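Local coordinates for protein phosphoribosylaminoimidazole carboxylase, ATPase subunit (Thermus thermophilus, PDB 3AW8) that probably catalyses the ATP-dependent conversion of 5-aminoimidazole ribonucleotide and bicarbonate to N5-carboxyaminoimidazole ribonucleotide in purine biosynthesis, at residues A[177-182]-A[247-252]; A[110-115]-A[253-258]; A[52-57]-A[76-81]; A[60-65]-A[83-88]. One frame throughout, in Å; residues are numbered along the deposited sequence.

Contact 1. Residues A[177-182]-A[247-252]; sequences FDREVS and FFQVGE. With AMP (adenosine monophosphate), chain C.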
# COMPACT_ATOMS: atom_id res chain seq x y z
N PHE A 177 -17.35 -8.35 -30.63
CA PHE A 177 -16.89 -9.12 -29.48
C PHE A 177 -17.92 -9.26 -28.37
O PHE A 177 -18.78 -8.40 -28.18
CB PHE A 177 -15.59 -8.49 -28.93
CG PHE A 177 -15.75 -7.07 -28.48
CD1 PHE A 177 -16.28 -6.77 -27.23
CD2 PHE A 177 -15.40 -6.01 -29.32
CE1 PHE A 177 -16.47 -5.45 -26.82
CE2 PHE A 177 -15.59 -4.69 -28.93
CZ PHE A 177 -16.12 -4.40 -27.68
N ASP A 178 -17.81 -10.37 -27.64
CA ASP A 178 -18.70 -10.65 -26.52
C ASP A 178 -18.31 -9.65 -25.44
O ASP A 178 -19.16 -9.06 -24.77
CB ASP A 178 -18.46 -12.07 -26.01
CG ASP A 178 -18.83 -13.14 -27.04
OD1 ASP A 178 -18.27 -14.26 -26.96
OD2 ASP A 178 -19.67 -12.86 -27.92
N ARG A 179 -17.00 -9.45 -25.30
CA ARG A 179 -16.46 -8.51 -24.33
C ARG A 179 -14.98 -8.27 -24.61
O ARG A 179 -14.38 -8.91 -25.48
CB ARG A 179 -16.60 -9.06 -22.91
CG ARG A 179 -15.78 -10.31 -22.66
CD ARG A 179 -15.93 -10.81 -21.24
NE ARG A 179 -15.28 -12.10 -21.07
CZ ARG A 179 -15.27 -12.79 -19.94
NH1 ARG A 179 -14.64 -13.97 -19.88
NH2 ARG A 179 -15.88 -12.31 -18.86
N GLU A 180 -14.42 -7.32 -23.88
CA GLU A 180 -13.01 -6.99 -23.99
C GLU A 180 -12.36 -7.50 -22.71
O GLU A 180 -12.93 -7.39 -21.63
CB GLU A 180 -12.83 -5.48 -24.12
CG GLU A 180 -13.01 -4.97 -25.55
CD GLU A 180 -12.86 -3.47 -25.67
OE1 GLU A 180 -13.85 -2.75 -25.41
OE2 GLU A 180 -11.75 -3.01 -26.02
N VAL A 181 -11.19 -8.10 -22.85
CA VAL A 181 -10.48 -8.59 -21.68
C VAL A 181 -9.00 -8.28 -21.84
O VAL A 181 -8.55 -7.93 -22.93
CB VAL A 181 -10.68 -10.13 -21.49
CG1 VAL A 181 -12.15 -10.44 -21.29
CG2 VAL A 181 -10.12 -10.90 -22.68
N SER A 182 -8.25 -8.37 -20.75
CA SER A 182 -6.82 -8.10 -20.81
C SER A 182 -6.11 -9.02 -19.86
O SER A 182 -6.68 -9.48 -18.87
CB SER A 182 -6.53 -6.64 -20.44
OG SER A 182 -6.71 -6.43 -19.06
N PHE A 247 -7.18 -8.14 -25.36
CA PHE A 247 -7.77 -8.94 -26.42
C PHE A 247 -9.27 -8.68 -26.55
O PHE A 247 -9.89 -8.05 -25.69
CB PHE A 247 -7.59 -10.44 -26.17
CG PHE A 247 -6.16 -10.88 -26.05
CD1 PHE A 247 -5.49 -10.79 -24.84
CD2 PHE A 247 -5.49 -11.39 -27.15
CE1 PHE A 247 -4.17 -11.22 -24.72
CE2 PHE A 247 -4.17 -11.82 -27.04
CZ PHE A 247 -3.51 -11.74 -25.83
N PHE A 248 -9.84 -9.17 -27.65
CA PHE A 248 -11.27 -9.08 -27.89
C PHE A 248 -11.70 -10.53 -27.70
O PHE A 248 -11.04 -11.43 -28.21
CB PHE A 248 -11.57 -8.68 -29.33
CG PHE A 248 -11.37 -7.23 -29.61
CD1 PHE A 248 -12.03 -6.27 -28.86
CD2 PHE A 248 -10.54 -6.82 -30.64
CE1 PHE A 248 -11.86 -4.91 -29.13
CE2 PHE A 248 -10.37 -5.46 -30.93
CZ PHE A 248 -11.03 -4.51 -30.17
N GLN A 249 -12.78 -10.76 -26.96
CA GLN A 249 -13.24 -12.14 -26.77
C GLN A 249 -14.48 -12.39 -27.62
O GLN A 249 -15.53 -11.80 -27.39
CB GLN A 249 -13.57 -12.43 -25.30
CG GLN A 249 -13.72 -13.93 -25.03
CD GLN A 249 -14.32 -14.26 -23.67
OE1 GLN A 249 -13.90 -13.73 -22.64
NE2 GLN A 249 -15.30 -15.16 -23.66
N VAL A 250 -14.33 -13.24 -28.62
CA VAL A 250 -15.43 -13.61 -29.50
C VAL A 250 -15.60 -15.11 -29.31
O VAL A 250 -14.75 -15.90 -29.74
CB VAL A 250 -15.12 -13.30 -30.99
CG1 VAL A 250 -16.39 -13.39 -31.82
CG2 VAL A 250 -14.51 -11.92 -31.12
N GLY A 251 -16.67 -15.49 -28.63
CA GLY A 251 -16.91 -16.90 -28.36
C GLY A 251 -15.88 -17.41 -27.37
O GLY A 251 -15.95 -17.13 -26.17
N GLU A 252 -14.93 -18.18 -27.88
CA GLU A 252 -13.86 -18.74 -27.06
C GLU A 252 -12.55 -18.40 -27.73
O GLU A 252 -11.52 -19.06 -27.52
CB GLU A 252 -14.01 -20.26 -26.93
CG GLU A 252 -15.07 -20.68 -25.93
CD GLU A 252 -14.82 -20.10 -24.54
OE1 GLU A 252 -13.76 -20.40 -23.95
OE2 GLU A 252 -15.69 -19.34 -24.05
P AMP C . -8.03 2.23 -28.80
O1P AMP C . -7.41 2.10 -27.46
O2P AMP C . -7.83 0.85 -29.62
O3P AMP C . -7.33 3.44 -29.60
O5' AMP C . -9.62 2.56 -28.66
C5' AMP C . -10.25 1.46 -27.98
C4' AMP C . -11.78 1.60 -28.08
O4' AMP C . -12.25 1.49 -29.46
C3' AMP C . -12.51 0.51 -27.27
O3' AMP C . -13.63 1.08 -26.56
C2' AMP C . -12.94 -0.53 -28.30
O2' AMP C . -14.21 -1.10 -27.97
C1' AMP C . -12.97 0.22 -29.65
N9 AMP C . -12.33 -0.58 -30.72
C8 AMP C . -11.01 -0.57 -31.08
N7 AMP C . -10.79 -1.40 -32.06
C5 AMP C . -11.95 -2.00 -32.40
C6 AMP C . -12.33 -2.97 -33.36
N6 AMP C . -11.39 -3.51 -34.23
N1 AMP C . -13.62 -3.36 -33.42
C2 AMP C . -14.55 -2.85 -32.59
N3 AMP C . -14.23 -1.94 -31.67
C4 AMP C . -12.96 -1.49 -31.54
O HOH W 1 -9.60 -5.29 -25.77
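The rings of Phe177 and Phe248 lie nearly parallel, 17° between planes, but offset, centroids 5.1 Å apart, with little overlap. CG of Glu180 lies on one face of the Phe177 ring, toward its rim, and the backbone N of Arg179 stands at its edge. CZ of Phe248 reaches AMP C5 at 3.5 Å. Glu180 OE1 accepts from AMP O2' (3.1 Å), while a water donates to OE2 and Phe247 O. On the other sheet face, Arg179 CG stands between the backbone N and the carbonyl carbon (chi1 65°) and the chain then runs extended, which lays NE and NH1 beside Gln249 OE1, at 2.7 Å and 2.9 Å; both donate to it. OE1 lies in the guanidinium plane, yet the amide is turned 75° from that plane. NH2 forms a salt bridge with Glu200 and a hydrogen bond to Pro216 O. With an alanine at Arg179, OE1 of Gln249 would probably lose both donors and Glu200 its charged mate, the amide staying held through NE2 to Gly251 O. In a classic beta bulge, the successive residues Asp178 and Arg179 stand opposite the single residue Gln249: Asp178 N bonds Gln249 O at 2.7 Å, Arg179 N only weakly, and Asp178 OD1 takes Gly251 N at 2.6 Å. Gln249 OE1 thus takes two N-H donors, while Glu180 and Phe248 on the opposite face meet the ribose and adenine of AMP.

Contact 2. Residues A[110-115]-A[253-258]; sequences PTPPFH and ELLFNE. With AMP (adenosine monophosphate), chain C.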
# COMPACT_ATOMS: atom_id res chain seq x y z
N PRO A 110 -4.02 -14.70 -32.91
CA PRO A 110 -5.12 -14.12 -33.68
C PRO A 110 -5.24 -12.60 -33.53
O PRO A 110 -5.06 -12.06 -32.44
CB PRO A 110 -6.35 -14.84 -33.12
CG PRO A 110 -5.81 -16.18 -32.77
CD PRO A 110 -4.50 -15.84 -32.10
N THR A 111 -5.54 -11.93 -34.63
CA THR A 111 -5.70 -10.48 -34.63
C THR A 111 -6.79 -10.17 -35.64
O THR A 111 -6.96 -10.90 -36.61
CB THR A 111 -4.42 -9.74 -35.09
OG1 THR A 111 -4.29 -9.85 -36.51
CG2 THR A 111 -3.18 -10.33 -34.43
N PRO A 112 -7.56 -9.09 -35.43
CA PRO A 112 -8.61 -8.76 -36.38
C PRO A 112 -8.00 -8.60 -37.77
O PRO A 112 -6.80 -8.36 -37.90
CB PRO A 112 -9.15 -7.43 -35.86
CG PRO A 112 -8.87 -7.49 -34.40
CD PRO A 112 -7.49 -8.09 -34.35
N PRO A 113 -8.81 -8.76 -38.83
CA PRO A 113 -8.20 -8.59 -40.15
C PRO A 113 -7.75 -7.14 -40.25
O PRO A 113 -8.53 -6.22 -40.00
CB PRO A 113 -9.35 -8.92 -41.10
CG PRO A 113 -10.56 -8.49 -40.32
CD PRO A 113 -10.25 -9.03 -38.95
N PHE A 114 -6.48 -6.93 -40.60
CA PHE A 114 -5.93 -5.59 -40.72
C PHE A 114 -5.11 -5.44 -41.99
O PHE A 114 -4.50 -6.40 -42.48
CB PHE A 114 -5.03 -5.27 -39.53
CG PHE A 114 -3.74 -6.05 -39.52
CD1 PHE A 114 -3.70 -7.35 -39.02
CD2 PHE A 114 -2.58 -5.50 -40.04
CE1 PHE A 114 -2.51 -8.08 -39.03
CE2 PHE A 114 -1.39 -6.21 -40.06
CZ PHE A 114 -1.36 -7.51 -39.56
N HIS A 115 -5.06 -4.21 -42.50
CA HIS A 115 -4.30 -3.95 -43.71
C HIS A 115 -3.75 -2.53 -43.71
O HIS A 115 -4.44 -1.58 -43.33
CB HIS A 115 -5.18 -4.19 -44.94
CG HIS A 115 -4.42 -4.26 -46.23
ND1 HIS A 115 -4.10 -3.15 -46.98
CD2 HIS A 115 -3.89 -5.32 -46.90
CE1 HIS A 115 -3.42 -3.51 -48.05
NE2 HIS A 115 -3.28 -4.82 -48.03
N GLU A 253 -12.59 -17.36 -28.55
CA GLU A 253 -11.40 -16.90 -29.25
C GLU A 253 -10.92 -15.56 -28.72
O GLU A 253 -11.71 -14.72 -28.28
CB GLU A 253 -11.69 -16.79 -30.75
CG GLU A 253 -11.69 -18.14 -31.44
CD GLU A 253 -10.43 -18.93 -31.15
OE1 GLU A 253 -9.32 -18.42 -31.46
OE2 GLU A 253 -10.53 -20.05 -30.60
N LEU A 254 -9.60 -15.38 -28.75
CA LEU A 254 -8.97 -14.16 -28.29
C LEU A 254 -8.23 -13.52 -29.47
O LEU A 254 -7.39 -14.15 -30.09
CB LEU A 254 -7.97 -14.46 -27.17
CG LEU A 254 -8.44 -15.02 -25.83
CD1 LEU A 254 -7.24 -15.28 -24.94
CD2 LEU A 254 -9.38 -14.03 -25.15
N LEU A 255 -8.57 -12.27 -29.76
CA LEU A 255 -7.93 -11.53 -30.84
C LEU A 255 -7.13 -10.36 -30.25
O LEU A 255 -7.71 -9.46 -29.63
CB LEU A 255 -8.98 -10.98 -31.81
CG LEU A 255 -10.03 -11.94 -32.36
CD1 LEU A 255 -10.97 -11.19 -33.28
CD2 LEU A 255 -9.35 -13.08 -33.11
N PHE A 256 -5.81 -10.38 -30.42
CA PHE A 256 -4.97 -9.32 -29.90
C PHE A 256 -5.42 -7.95 -30.39
O PHE A 256 -5.58 -7.74 -31.58
CB PHE A 256 -3.52 -9.52 -30.34
CG PHE A 256 -2.63 -8.33 -30.07
CD1 PHE A 256 -2.13 -8.09 -28.80
CD2 PHE A 256 -2.33 -7.43 -31.09
CE1 PHE A 256 -1.34 -6.96 -28.55
CE2 PHE A 256 -1.54 -6.31 -30.84
CZ PHE A 256 -1.05 -6.07 -29.57
N ASN A 257 -5.63 -7.03 -29.45
CA ASN A 257 -6.06 -5.67 -29.79
C ASN A 257 -4.93 -4.67 -29.56
O ASN A 257 -4.50 -4.00 -30.49
CB ASN A 257 -7.29 -5.27 -28.97
CG ASN A 257 -7.57 -3.77 -29.02
OD1 ASN A 257 -7.62 -3.17 -30.09
ND2 ASN A 257 -7.77 -3.17 -27.85
N GLU A 258 -4.44 -4.59 -28.32
CA GLU A 258 -3.37 -3.66 -27.95
C GLU A 258 -2.41 -4.22 -26.91
O GLU A 258 -2.76 -5.09 -26.12
CB GLU A 258 -3.94 -2.37 -27.36
CG GLU A 258 -4.40 -1.33 -28.34
CD GLU A 258 -4.83 -0.04 -27.66
OE1 GLU A 258 -5.80 -0.08 -26.87
OE2 GLU A 258 -4.20 1.00 -27.91
P AMP C . -8.03 2.23 -28.80
O1P AMP C . -7.41 2.10 -27.46
O2P AMP C . -7.83 0.85 -29.62
O3P AMP C . -7.33 3.44 -29.60
O5' AMP C . -9.62 2.56 -28.66
C5' AMP C . -10.25 1.46 -27.98
C4' AMP C . -11.78 1.60 -28.08
O4' AMP C . -12.25 1.49 -29.46
C3' AMP C . -12.51 0.51 -27.27
O3' AMP C . -13.63 1.08 -26.56
C2' AMP C . -12.94 -0.53 -28.30
O2' AMP C . -14.21 -1.10 -27.97
C1' AMP C . -12.97 0.22 -29.65
N9 AMP C . -12.33 -0.58 -30.72
C8 AMP C . -11.01 -0.57 -31.08
N7 AMP C . -10.79 -1.40 -32.06
C5 AMP C . -11.95 -2.00 -32.40
C6 AMP C . -12.33 -2.97 -33.36
N6 AMP C . -11.39 -3.51 -34.23
N1 AMP C . -13.62 -3.36 -33.42
C2 AMP C . -14.55 -2.85 -32.59
N3 AMP C . -14.23 -1.94 -31.67
C4 AMP C . -12.96 -1.49 -31.54
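Pro110 and Phe256 meet where the loop leading into strand 114-117 of the four-stranded antiparallel sheet reaches strand 253-260, an outer strand of the eight-stranded antiparallel sheet. Phe256 N donates to Pro110 O at 2.7 Å. The same oxygen takes a CA-H contact from Leu255 CA at 3.3 Å. Around this bond the prolines press on the strand: CB of Pro110 touches Leu255 CD2 at 3.5 Å and also touches Leu254 O, while CD of Pro112 meets Leu255 CB at 4.1 Å and Phe256 O at 3.4 Å. Leu255 also packs near Val175 of the AMP site. CG2 of Thr111 comes obliquely to Phe256 CB, and Thr111 OG1 donates to O of the next residue, Pro112, at 3.2 Å. In the ATP-grasp fold the nucleotide is held between two alpha+beta subdomains, and this contact lies beside that cleft, where it joins the loop before one sheet to the outer strand of the other. With CG anti to the backbone N (chi1 168°), the Phe256 ring turns from the loop and stacks on Phe104 of helix 97-107. Further along the strand, Asn257 and Glu258 share Glu246 as partner, a classic beta bulge, and OE1 of Glu258 comes to 2.8 Å from AMP O1P. Pro110 also touches Tyr229 of helix 220-237, and Pro112 packs on Lys101.

Contact 3. Residues A[52-57]-A[76-81]; sequences ALLRFA and RRLEGR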
# COMPACT_ATOMS: atom_id res chain seq x y z
N ALA A 52 18.10 17.62 -19.62
CA ALA A 52 17.27 17.13 -18.54
C ALA A 52 17.35 15.61 -18.46
O ALA A 52 17.41 15.03 -17.38
CB ALA A 52 15.83 17.57 -18.76
N LEU A 53 17.38 14.97 -19.62
CA LEU A 53 17.46 13.52 -19.68
C LEU A 53 18.67 12.99 -18.92
O LEU A 53 18.52 12.19 -17.99
CB LEU A 53 17.53 13.05 -21.14
CG LEU A 53 16.62 11.88 -21.54
CD1 LEU A 53 17.23 11.16 -22.71
CD2 LEU A 53 16.45 10.92 -20.41
N LEU A 54 19.86 13.45 -19.30
CA LEU A 54 21.11 13.01 -18.66
C LEU A 54 21.23 13.41 -17.18
O LEU A 54 21.79 12.67 -16.37
CB LEU A 54 22.30 13.53 -19.45
CG LEU A 54 22.32 13.06 -20.91
CD1 LEU A 54 23.44 13.75 -21.65
CD2 LEU A 54 22.46 11.54 -20.98
N ARG A 55 20.71 14.59 -16.85
CA ARG A 55 20.73 15.07 -15.47
C ARG A 55 19.91 14.10 -14.61
O ARG A 55 20.35 13.67 -13.54
CB ARG A 55 20.14 16.47 -15.40
CG ARG A 55 20.09 17.05 -13.99
CD ARG A 55 19.74 18.54 -13.98
NE ARG A 55 18.42 18.84 -14.53
CZ ARG A 55 18.20 19.36 -15.74
NH1 ARG A 55 16.96 19.60 -16.15
NH2 ARG A 55 19.22 19.65 -16.55
N PHE A 56 18.73 13.75 -15.10
CA PHE A 56 17.84 12.82 -14.40
C PHE A 56 18.44 11.41 -14.29
O PHE A 56 18.17 10.68 -13.34
CB PHE A 56 16.47 12.80 -15.13
CG PHE A 56 15.79 11.45 -15.15
CD1 PHE A 56 16.09 10.52 -16.14
CD2 PHE A 56 14.86 11.11 -14.17
CE1 PHE A 56 15.48 9.27 -16.16
CE2 PHE A 56 14.24 9.85 -14.18
CZ PHE A 56 14.55 8.93 -15.19
N ALA A 57 19.27 11.03 -15.25
CA ALA A 57 19.83 9.69 -15.24
C ALA A 57 20.99 9.45 -14.27
O ALA A 57 21.28 8.31 -13.94
CB ALA A 57 20.25 9.30 -16.64
N ARG A 76 16.21 5.00 -25.67
CA ARG A 76 17.42 4.44 -26.28
C ARG A 76 18.68 5.24 -25.94
O ARG A 76 19.77 4.68 -25.87
CB ARG A 76 17.25 4.34 -27.81
CG ARG A 76 16.33 3.20 -28.24
CD ARG A 76 16.21 3.10 -29.76
NE ARG A 76 15.27 2.06 -30.18
CZ ARG A 76 15.40 0.76 -29.90
NH1 ARG A 76 16.44 0.33 -29.20
NH2 ARG A 76 14.49 -0.11 -30.33
N ARG A 77 18.52 6.54 -25.71
CA ARG A 77 19.64 7.40 -25.36
C ARG A 77 20.26 6.97 -24.03
O ARG A 77 21.47 7.04 -23.86
CB ARG A 77 19.18 8.85 -25.26
CG ARG A 77 20.26 9.82 -24.80
CD ARG A 77 21.26 10.11 -25.92
NE ARG A 77 22.34 10.98 -25.48
CZ ARG A 77 23.36 10.58 -24.73
NH1 ARG A 77 24.30 11.44 -24.36
NH2 ARG A 77 23.46 9.30 -24.36
N LEU A 78 19.42 6.53 -23.10
CA LEU A 78 19.90 6.10 -21.79
C LEU A 78 20.26 4.63 -21.75
O LEU A 78 21.00 4.20 -20.87
CB LEU A 78 18.83 6.37 -20.73
CG LEU A 78 18.73 7.75 -20.07
CD1 LEU A 78 18.96 8.85 -21.07
CD2 LEU A 78 17.36 7.88 -19.44
N GLU A 79 19.74 3.86 -22.71
CA GLU A 79 19.99 2.42 -22.75
C GLU A 79 21.47 2.08 -22.64
O GLU A 79 21.84 1.11 -21.97
CB GLU A 79 19.43 1.82 -24.04
CG GLU A 79 19.09 0.33 -23.91
CD GLU A 79 18.21 -0.17 -25.05
OE1 GLU A 79 17.51 -1.20 -24.84
OE2 GLU A 79 18.21 0.45 -26.13
N GLY A 80 22.32 2.87 -23.29
CA GLY A 80 23.74 2.60 -23.22
C GLY A 80 24.26 2.84 -21.82
O GLY A 80 24.92 1.97 -21.24
N ARG A 81 23.95 4.01 -21.27
CA ARG A 81 24.38 4.44 -19.94
C ARG A 81 23.99 3.53 -18.77
O ARG A 81 24.83 3.20 -17.93
CB ARG A 81 23.85 5.85 -19.68
CG ARG A 81 23.85 6.73 -20.94
CD ARG A 81 25.12 7.55 -21.09
NE ARG A 81 24.93 8.92 -20.63
CZ ARG A 81 24.61 9.27 -19.39
NH1 ARG A 81 24.46 10.55 -19.07
NH2 ARG A 81 24.45 8.34 -18.46
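Leu78 lays its branched end against Leu53, Phe56 and Ala57 of helix 50-57: CG meets Ala57 CB at 4.1 Å, CD1 packs against both methyls of Leu53, and CD2 meets Leu53 CD2 and, in another direction, the edge of the Phe56 ring, with Phe56 CE1 at 4.0 Å. Leu53 CD1 also rests on the aliphatic start of Arg77, whose CG lies 3.9 Å away. Arg77 reaches across at the flank. Its CG lies anti to the backbone N (chi1 176°) and the chain then bends at chi2, which brings the guanidinium to Leu54; CD2 of Leu54 sits over one face of the group, 3.8 Å above its plane and toward the rim. No hydrogen bond crosses between the two segments, so apolar packing and the leucine over the guanidinium carry the pairing. Replacing Leu78 by an alanine would remove both methyls and would probably open a gap between Leu53, Phe56 and Ala57. In the next shell, a salt bridge from Arg77 NE to Glu50 steadies the arginine, while Leu53 and Phe56 pack on Leu28 of strand 25-29. At the far side of helix 72-81, Arg76 pairs with Glu79 in its own turn and with Glu92. The axes of the two short segments approach to 10.8 Å at 35°, a wide spacing bridged by the leucine and arginine side chains. Such neighbouring helices, running in roughly the same direction beside a parallel sheet, are characteristic of the Rossmann-like preATP-grasp domain.

Contact 4. Residues A[60-65]-A[83-88]; sequences LALVTY and PLYPPA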
# COMPACT_ATOMS: atom_id res chain seq x y z
N LEU A 60 21.36 6.76 -11.22
CA LEU A 60 20.32 5.76 -11.29
C LEU A 60 20.87 4.35 -11.40
O LEU A 60 21.89 4.10 -12.04
CB LEU A 60 19.39 6.05 -12.47
CG LEU A 60 18.60 7.35 -12.36
CD1 LEU A 60 17.80 7.60 -13.65
CD2 LEU A 60 17.68 7.27 -11.15
N ALA A 61 20.19 3.42 -10.75
CA ALA A 61 20.60 2.03 -10.80
C ALA A 61 20.06 1.46 -12.09
O ALA A 61 20.73 0.69 -12.77
CB ALA A 61 20.04 1.29 -9.61
N LEU A 62 18.83 1.84 -12.43
CA LEU A 62 18.17 1.38 -13.65
C LEU A 62 17.07 2.38 -14.02
O LEU A 62 16.72 3.25 -13.24
CB LEU A 62 17.56 -0.02 -13.43
CG LEU A 62 16.36 -0.20 -12.50
CD1 LEU A 62 15.06 0.02 -13.28
CD2 LEU A 62 16.36 -1.62 -11.92
N VAL A 63 16.53 2.24 -15.23
CA VAL A 63 15.49 3.14 -15.70
C VAL A 63 14.36 2.37 -16.36
O VAL A 63 14.60 1.48 -17.17
CB VAL A 63 16.04 4.15 -16.73
CG1 VAL A 63 14.90 4.96 -17.32
CG2 VAL A 63 17.05 5.06 -16.06
N THR A 64 13.13 2.71 -15.98
CA THR A 64 11.94 2.08 -16.54
C THR A 64 11.01 3.24 -16.92
O THR A 64 11.34 4.40 -16.69
CB THR A 64 11.29 1.14 -15.48
OG1 THR A 64 10.18 0.44 -16.07
CG2 THR A 64 10.83 1.93 -14.26
N TYR A 65 9.86 2.95 -17.53
CA TYR A 65 8.95 4.03 -17.93
C TYR A 65 7.48 3.71 -17.66
O TYR A 65 7.10 2.55 -17.61
CB TYR A 65 9.15 4.36 -19.41
CG TYR A 65 9.38 3.14 -20.27
CD1 TYR A 65 10.66 2.60 -20.43
CD2 TYR A 65 8.31 2.49 -20.88
CE1 TYR A 65 10.86 1.43 -21.17
CE2 TYR A 65 8.50 1.33 -21.63
CZ TYR A 65 9.78 0.80 -21.77
OH TYR A 65 9.95 -0.34 -22.50
N PRO A 83 20.96 0.23 -17.18
CA PRO A 83 20.00 -0.82 -17.55
C PRO A 83 18.63 -0.18 -17.79
O PRO A 83 18.27 0.78 -17.12
CB PRO A 83 19.99 -1.73 -16.32
CG PRO A 83 21.33 -1.51 -15.71
CD PRO A 83 21.52 -0.03 -15.85
N LEU A 84 17.89 -0.73 -18.75
CA LEU A 84 16.58 -0.20 -19.09
C LEU A 84 15.60 -1.35 -19.29
O LEU A 84 15.81 -2.19 -20.15
CB LEU A 84 16.66 0.61 -20.39
CG LEU A 84 15.37 1.22 -20.93
CD1 LEU A 84 15.10 2.52 -20.20
CD2 LEU A 84 15.49 1.46 -22.43
N TYR A 85 14.55 -1.37 -18.48
CA TYR A 85 13.54 -2.42 -18.60
C TYR A 85 12.16 -1.80 -18.53
O TYR A 85 11.90 -0.96 -17.67
CB TYR A 85 13.68 -3.44 -17.47
CG TYR A 85 15.09 -3.89 -17.18
CD1 TYR A 85 15.94 -3.11 -16.39
CD2 TYR A 85 15.57 -5.11 -17.65
CE1 TYR A 85 17.22 -3.54 -16.06
CE2 TYR A 85 16.86 -5.55 -17.33
CZ TYR A 85 17.68 -4.76 -16.54
OH TYR A 85 18.95 -5.18 -16.21
N PRO A 86 11.25 -2.19 -19.43
CA PRO A 86 11.41 -3.17 -20.51
C PRO A 86 12.33 -2.63 -21.59
O PRO A 86 12.68 -1.45 -21.58
CB PRO A 86 9.98 -3.35 -21.03
CG PRO A 86 9.14 -3.03 -19.85
CD PRO A 86 9.83 -1.82 -19.29
N PRO A 87 12.74 -3.49 -22.54
CA PRO A 87 13.63 -3.08 -23.63
C PRO A 87 12.97 -2.04 -24.53
O PRO A 87 11.76 -2.06 -24.72
CB PRO A 87 13.88 -4.39 -24.37
CG PRO A 87 13.74 -5.42 -23.30
CD PRO A 87 12.54 -4.95 -22.54
N ALA A 88 13.78 -1.14 -25.09
CA ALA A 88 13.29 -0.09 -25.98
C ALA A 88 12.48 -0.64 -27.15
O ALA A 88 11.60 0.04 -27.67
CB ALA A 88 14.46 0.74 -26.51
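Tyr65 and Pro86 meet at the end of strand 62-65, an outer strand of the parallel Rossmann-like sheet, where the loop 83-88 runs alongside it in the same direction. Followed outward from CB, the tyrosine places CG between its backbone N and carbonyl carbon (chi1 39°), which swings the ring toward the loop. CD1 comes to Leu84 CD1, which lies at the ring edge. CE1 meets Pro86 O at 3.4 Å, also near the ring plane, and CZ packs on Pro86 CD at 3.6 Å. At the tip, OH has two carbonyl oxygens within weak hydrogen-bonding distance, those of Pro86 and Pro87. The peptide bond before Pro86 is cis. Earlier in the strand, a single bridge joins Val63 to Leu84: Val63 N donates to Pro83 O at 3.0 Å and Tyr85 N to Val63 O at 3.1 Å. Beside the bridge, Val63 CG1 packs on Leu84 CD1 at 3.8 Å, and Leu62 CB lies at the edge of the Tyr85 ring as well as near Pro83 CB. The strand's other edge bonds to strand 2-5 through Gly3 and Leu5. Helix 278-287 covers Leu62 and Tyr85 from outside through Val286. His282 NE2 of that helix is a further hydrogen-bond partner of Thr64 OG1. Set anti to the backbone N (chi1 -176°), this hydroxyl donates to Tyr85 O, 2.7 Å from OG1 and in the carbonyl plane.

Overall arrangement
From the N terminus, helix 50-57 opens contact 3 and strand 62-65 opens contact 4; contact 3 closes at 76-81 and contact 4 at 83-88, so the two loops cross. Their centres lie 10 Å apart, and helix 72-81 touches the loop that follows it. Together they tie helices, edge strand and loop of the preATP-grasp domain. Contact 2 then opens at 110-115, and contact 1, opening at 177-182, is nested within it: 247-252 closes contact 1 before 253-258 closes contact 2. Strands 241-250 and 253-260 are neighbours in one sheet, and both contacts reach AMP. Contacts 2 and 4 stay about 13 Å apart at their nearest atoms.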